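Local coordinates for putative uncharacterized protein PH0594 (Pyrococcus horikoshii, PDB 4HXG) that probably acts as a serine peptidase that releases acylated amino acids from peptide N termini, working as a self-compartmentalizing hexamer, at residues F[186-191]-F[198-203]; F[380-385]-F[458-463]. The protein carries 1 engineered substitution. One frame throughout, in Å; residues are numbered along the deposited sequence.

Contact 1: residues F[186-191]-F[198-203]; sequences SVPHRD and KYWDIY
V187 and D201 form a hydrogen-bonded antiparallel pair: V187 N reaches D201 O at 2.9 Å, and D201 N returns to V187 O at 2.9 Å. S186 with I202 and P188 with W200 are the flanking non-hydrogen-bonded pairs. One residue further, H189 N still bonds Y199 O at 3.1 Å. The pairing joins the two inner strands of a four-stranded propeller blade, just where their hairpin opens into its connecting turn.

The polar side-chain contact lies at that opening. With CG anti to the backbone N (chi1 170°), the H189 imidazole is carried to the D201 carboxylate, and H189 ND1 donates to D201 OD1 at 3.0 Å. The carboxylate receives it on its syn side, and the acceptor lies close to the ring plane, with ring and carboxylate planes 76° apart. At the other ring nitrogen, H189 NE2 donates to D191 OD1 at 3.1 Å, arriving from above that carboxylate. D201 OD1 also accepts the backbone N of K216, while E215 OE1 lies close by as a like charge.

Apolar contacts are lighter. V187 CG2 meets Y203 CE2 at 3.8 Å, with the two side chains at a slant to each other. The indole of W200 lies against the backbone of P188, its CD1 3.7 Å from P188 CA; the W200 side chain is about 8 Å from a bound magnesium ion. The CB atoms of H189 and Y199 also meet, beside the H189-D201 hydrogen bond.

Gripped at both nitrogens by acidic partners, the buried imidazole has its rotation fixed, and the surrounding carboxylates would probably favour its doubly protonated, cationic form.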
loop_
_atom_site.group_PDB
_atom_site.type_symbol
_atom_site.label_atom_id
_atom_site.label_comp_id
_atom_site.label_asym_id
_atom_site.label_seq_id
_atom_site.Cartn_x
_atom_site.Cartn_y
_atom_site.Cartn_z
ATOM N N SER F 186 21.914 36.421 -19.316
ATOM C CA SER F 186 23.269 36.072 -19.717
ATOM C C SER F 186 23.298 34.709 -20.396
ATOM O O SER F 186 22.945 33.694 -19.800
ATOM C CB SER F 186 24.200 36.098 -18.510
ATOM O OG SER F 186 24.235 37.394 -17.939
ATOM N N VAL F 187 23.675 34.707 -21.668
ATOM C CA VAL F 187 23.761 33.485 -22.461
ATOM C C VAL F 187 25.192 33.141 -22.848
ATOM O O VAL F 187 25.858 33.933 -23.515
ATOM C CB VAL F 187 22.954 33.599 -23.765
ATOM C CG1 VAL F 187 22.874 32.238 -24.444
ATOM C CG2 VAL F 187 21.567 34.172 -23.493
ATOM N N PRO F 188 25.664 31.948 -22.470
ATOM C CA PRO F 188 27.035 31.628 -22.879
ATOM C C PRO F 188 27.185 31.816 -24.388
ATOM O O PRO F 188 26.387 31.273 -25.153
ATOM C CB PRO F 188 27.163 30.141 -22.538
ATOM C CG PRO F 188 26.084 29.875 -21.522
ATOM C CD PRO F 188 24.967 30.806 -21.861
ATOM N N HIS F 189 28.210 32.561 -24.801
ATOM C CA HIS F 189 28.472 32.829 -26.215
ATOM C C HIS F 189 29.049 31.597 -26.908
ATOM O O HIS F 189 29.872 30.884 -26.334
ATOM C CB HIS F 189 29.428 34.018 -26.346
ATOM C CG HIS F 189 29.954 34.232 -27.731
ATOM N ND1 HIS F 189 29.502 35.244 -28.551
ATOM C CD2 HIS F 189 30.904 33.573 -28.436
ATOM C CE1 HIS F 189 30.147 35.195 -29.704
ATOM N NE2 HIS F 189 31.003 34.189 -29.660
ATOM N N ARG F 190 28.618 31.352 -28.143
ATOM C CA ARG F 190 29.037 30.157 -28.876
ATOM C C ARG F 190 29.861 30.461 -30.135
ATOM O O ARG F 190 29.413 31.215 -30.998
ATOM C CB ARG F 190 27.803 29.338 -29.274
ATOM C CG ARG F 190 28.085 28.247 -30.303
ATOM C CD ARG F 190 26.797 27.664 -30.875
ATOM N NE ARG F 190 25.919 27.146 -29.828
ATOM C CZ ARG F 190 25.933 25.890 -29.390
ATOM N NH1 ARG F 190 26.780 25.010 -29.912
ATOM N NH2 ARG F 190 25.102 25.510 -28.427
ATOM N N ASP F 191 31.055 29.880 -30.260
ATOM C CA ASP F 191 31.732 29.978 -31.549
ATOM C C ASP F 191 31.699 28.641 -32.278
ATOM O O ASP F 191 30.842 28.418 -33.130
ATOM C CB ASP F 191 33.195 30.395 -31.359
ATOM C CG ASP F 191 33.350 31.860 -31.009
ATOM O OD1 ASP F 191 32.733 32.704 -31.695
ATOM O OD2 ASP F 191 34.093 32.164 -30.047
ATOM N N LYS F 198 33.958 31.666 -20.031
ATOM C CA LYS F 198 34.855 32.514 -20.811
ATOM C C LYS F 198 34.156 33.748 -21.390
ATOM O O LYS F 198 34.521 34.887 -21.085
ATOM C CB LYS F 198 35.520 31.704 -21.924
ATOM C CG LYS F 198 36.642 32.437 -22.653
ATOM C CD LYS F 198 37.725 32.903 -21.691
ATOM C CE LYS F 198 39.001 33.242 -22.438
ATOM N NZ LYS F 198 39.416 32.103 -23.301
ATOM N N TYR F 199 33.177 33.507 -22.259
ATOM C CA TYR F 199 32.459 34.579 -22.941
ATOM C C TYR F 199 30.943 34.458 -22.799
ATOM O O TYR F 199 30.395 33.360 -22.811
ATOM C CB TYR F 199 32.804 34.582 -24.433
ATOM C CG TYR F 199 34.246 34.890 -24.760
ATOM C CD1 TYR F 199 35.102 33.897 -25.223
ATOM C CD2 TYR F 199 34.747 36.173 -24.621
ATOM C CE1 TYR F 199 36.415 34.174 -25.531
ATOM C CE2 TYR F 199 36.063 36.462 -24.927
ATOM C CZ TYR F 199 36.891 35.458 -25.381
ATOM O OH TYR F 199 38.203 35.741 -25.684
ATOM N N TRP F 200 30.269 35.599 -22.697
ATOM C CA TRP F 200 28.811 35.646 -22.653
ATOM C C TRP F 200 28.274 36.716 -23.590
ATOM O O TRP F 200 28.936 37.715 -23.835
ATOM C CB TRP F 200 28.323 35.973 -21.242
ATOM C CG TRP F 200 28.504 34.868 -20.265
ATOM C CD1 TRP F 200 27.642 33.836 -20.024
ATOM C CD2 TRP F 200 29.614 34.681 -19.382
ATOM N NE1 TRP F 200 28.153 33.016 -19.047
ATOM C CE2 TRP F 200 29.363 33.514 -18.639
ATOM C CE3 TRP F 200 30.795 35.388 -19.148
ATOM C CZ2 TRP F 200 30.250 33.037 -17.680
ATOM C CZ3 TRP F 200 31.671 34.913 -18.201
ATOM C CH2 TRP F 200 31.394 33.748 -17.477
ATOM N N ASP F 201 27.066 36.508 -24.098
ATOM C CA ASP F 201 26.298 37.590 -24.696
ATOM C C ASP F 201 25.277 37.995 -23.646
ATOM O O ASP F 201 24.775 37.138 -22.919
ATOM C CB ASP F 201 25.592 37.116 -25.965
ATOM C CG ASP F 201 26.551 36.547 -26.993
ATOM O OD1 ASP F 201 27.627 37.145 -27.210
ATOM O OD2 ASP F 201 26.226 35.495 -27.582
ATOM N N ILE F 202 24.980 39.289 -23.547
ATOM C CA ILE F 202 24.024 39.774 -22.549
ATOM C C ILE F 202 22.857 40.514 -23.201
ATOM O O ILE F 202 23.073 41.434 -23.986
ATOM C CB ILE F 202 24.697 40.712 -21.525
ATOM C CG1 ILE F 202 25.906 40.034 -20.885
ATOM C CG2 ILE F 202 23.704 41.134 -20.448
ATOM C CD1 ILE F 202 26.546 40.859 -19.779
ATOM N N TYR F 203 21.625 40.128 -22.863
ATOM C CA TYR F 203 20.430 40.749 -23.450
ATOM C C TYR F 203 19.536 41.411 -22.404
ATOM O O TYR F 203 19.589 41.079 -21.223
ATOM C CB TYR F 203 19.597 39.716 -24.213
ATOM C CG TYR F 203 20.353 38.935 -25.260
ATOM C CD1 TYR F 203 20.275 39.281 -26.605
ATOM C CD2 TYR F 203 21.136 37.843 -24.906
ATOM C CE1 TYR F 203 20.960 38.561 -27.570
ATOM C CE2 TYR F 203 21.825 37.118 -25.861
ATOM C CZ TYR F 203 21.734 37.479 -27.191
ATOM O OH TYR F 203 22.424 36.755 -28.139
#

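Contact 2: residues F[380-385]-F[458-463]; sequences VIVFVH and ERIGIT
Two adjacent parallel strands of the alpha/beta-hydrolase sheet meet here, with V380-V384 lying alongside R459-T463. Their backbones bond alternately: R459 O and G461 O accept V380 N and V382 N, V380 O and V382 O accept G461 N and T463 N, and T463 O finally takes V384 N at 3.1 Å.

On one face of the sheet V380 and V382 lie beside their register partners I460 and I462. V382 CG2 touches I460 CG2 at 3.8 Å, and V382 CB lies 4.0 Å from I462 CG1. Because CG1 of I462 is anti to its backbone N (chi1 -168°), the chain extends over V382 and ends with CD1 against V384 CG2 at 4.1 Å. Helix 467-478 covers I462 on this side.

On the other face T463 CG2 sits over one face of the F383 ring, 4.1 Å from its centroid and offset toward the rim, a CH-pi contact; it also meets I381 CG2 at 3.9 Å. T463 OG1 is bonded to I486 O of the next strand, and helix 586-605 packs on T463 and I381.

Such a parallel strand pair, sandwiched between helices, is typical of the alpha/beta-hydrolase core, where the second strand characteristically leads into the nucleophile elbow.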
loop_
_atom_site.group_PDB
_atom_site.type_symbol
_atom_site.label_atom_id
_atom_site.label_comp_id
_atom_site.label_asym_id
_atom_site.label_seq_id
_atom_site.Cartn_x
_atom_site.Cartn_y
_atom_site.Cartn_z
ATOM N N VAL F 380 52.113 12.893 10.614
ATOM C CA VAL F 380 51.705 14.108 9.926
ATOM C C VAL F 380 50.858 13.813 8.695
ATOM O O VAL F 380 51.172 12.918 7.905
ATOM C CB VAL F 380 52.928 14.928 9.483
ATOM C CG1 VAL F 380 52.489 16.204 8.768
ATOM C CG2 VAL F 380 53.812 15.250 10.681
ATOM N N ILE F 381 49.778 14.571 8.542
ATOM C CA ILE F 381 48.960 14.490 7.348
ATOM C C ILE F 381 49.045 15.807 6.608
ATOM O O ILE F 381 48.842 16.871 7.196
ATOM C CB ILE F 381 47.489 14.197 7.687
ATOM C CG1 ILE F 381 47.368 12.868 8.436
ATOM C CG2 ILE F 381 46.638 14.169 6.418
ATOM C CD1 ILE F 381 45.958 12.519 8.824
ATOM N N VAL F 382 49.356 15.724 5.320
ATOM C CA VAL F 382 49.461 16.897 4.472
ATOM C C VAL F 382 48.252 16.986 3.565
ATOM O O VAL F 382 48.111 16.176 2.656
ATOM C CB VAL F 382 50.689 16.799 3.557
ATOM C CG1 VAL F 382 50.718 17.976 2.588
ATOM C CG2 VAL F 382 51.956 16.729 4.375
ATOM N N PHE F 383 47.389 17.970 3.795
ATOM C CA PHE F 383 46.228 18.185 2.933
ATOM C C PHE F 383 46.574 19.086 1.754
ATOM O O PHE F 383 47.318 20.053 1.902
ATOM C CB PHE F 383 45.072 18.817 3.711
ATOM C CG PHE F 383 44.440 17.907 4.726
ATOM C CD1 PHE F 383 43.227 17.313 4.472
ATOM C CD2 PHE F 383 45.051 17.666 5.938
ATOM C CE1 PHE F 383 42.641 16.493 5.400
ATOM C CE2 PHE F 383 44.465 16.839 6.872
ATOM C CZ PHE F 383 43.260 16.253 6.604
ATOM N N VAL F 384 46.011 18.778 0.591
ATOM C CA VAL F 384 46.224 19.584 -0.604
ATOM C C VAL F 384 44.884 19.970 -1.195
ATOM O O VAL F 384 44.131 19.112 -1.651
ATOM C CB VAL F 384 47.026 18.811 -1.670
ATOM C CG1 VAL F 384 47.133 19.622 -2.954
ATOM C CG2 VAL F 384 48.402 18.458 -1.139
ATOM N N HIS F 385 44.588 21.264 -1.195
ATOM C CA HIS F 385 43.296 21.744 -1.684
ATOM C C HIS F 385 43.074 21.536 -3.183
ATOM O O HIS F 385 44.020 21.392 -3.957
ATOM C CB HIS F 385 43.045 23.206 -1.275
ATOM C CG HIS F 385 43.920 24.209 -1.968
ATOM N ND1 HIS F 385 43.861 24.443 -3.324
ATOM C CD2 HIS F 385 44.841 25.076 -1.479
ATOM C CE1 HIS F 385 44.719 25.395 -3.644
ATOM N NE2 HIS F 385 45.325 25.798 -2.543
ATOM N N GLU F 458 59.396 10.583 9.700
ATOM C CA GLU F 458 59.312 9.251 9.135
ATOM C C GLU F 458 57.875 8.817 8.836
ATOM O O GLU F 458 57.656 7.978 7.963
ATOM C CB GLU F 458 60.051 8.232 10.012
ATOM C CG GLU F 458 61.565 8.294 9.834
ATOM C CD GLU F 458 61.959 8.434 8.366
ATOM O OE1 GLU F 458 61.493 7.617 7.533
ATOM O OE2 GLU F 458 62.728 9.366 8.043
ATOM N N ARG F 459 56.894 9.374 9.542
ATOM C CA ARG F 459 55.529 9.139 9.112
ATOM C C ARG F 459 54.862 10.423 8.636
ATOM O O ARG F 459 54.338 11.200 9.433
ATOM C CB ARG F 459 54.733 8.568 10.282
ATOM C CG ARG F 459 55.355 7.347 10.918
ATOM C CD ARG F 459 54.686 7.043 12.233
ATOM N NE ARG F 459 55.122 7.949 13.290
ATOM C CZ ARG F 459 54.472 8.122 14.438
ATOM N NH1 ARG F 459 53.340 7.458 14.667
ATOM N NH2 ARG F 459 54.944 8.961 15.357
ATOM N N ILE F 460 54.747 10.559 7.322
ATOM C CA ILE F 460 54.068 11.696 6.736
ATOM C C ILE F 460 53.194 11.163 5.630
ATOM O O ILE F 460 53.692 10.563 4.675
ATOM C CB ILE F 460 55.042 12.728 6.122
ATOM C CG1 ILE F 460 55.989 13.308 7.176
ATOM C CG2 ILE F 460 54.265 13.860 5.470
ATOM C CD1 ILE F 460 56.921 14.403 6.634
ATOM N N GLY F 461 51.889 11.370 5.766
ATOM C CA GLY F 461 50.949 11.008 4.727
ATOM C C GLY F 461 50.498 12.239 3.975
ATOM O O GLY F 461 50.743 13.370 4.401
ATOM N N ILE F 462 49.819 12.013 2.858
ATOM C CA ILE F 462 49.302 13.097 2.040
ATOM C C ILE F 462 47.924 12.696 1.513
ATOM O O ILE F 462 47.698 11.540 1.159
ATOM C CB ILE F 462 50.280 13.434 0.885
ATOM C CG1 ILE F 462 49.896 14.748 0.201
ATOM C CG2 ILE F 462 50.368 12.286 -0.117
ATOM C CD1 ILE F 462 50.905 15.212 -0.851
ATOM N N THR F 463 46.991 13.640 1.497
ATOM C CA THR F 463 45.646 13.350 1.006
ATOM C C THR F 463 45.017 14.591 0.384
ATOM O O THR F 463 45.330 15.719 0.771
ATOM C CB THR F 463 44.726 12.799 2.125
ATOM O OG1 THR F 463 43.502 12.308 1.556
ATOM C CG2 THR F 463 44.429 13.882 3.162
#

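In the fold
From the N terminus the chain builds successive four-stranded antiparallel sheets of the beta-propeller. Within the one spanning strands 175-179 to 209-217, contact 1 closes a local hairpin, with just six residues between its segments. The chain then completes further blades before entering the hydrolase domain, where contact 2 closes a much longer excursion: 72 residues, including strand 409-413 and helix 436-451, separate its segments. The loops therefore follow in series, neither nested nor crossed. The centres of contact 1 and contact 2 are about 42 Å apart. The two lie on opposite sides of the chain's centre and do not touch; contact 1 belongs to the propeller, contact 2 to the mixed hydrolase sheet.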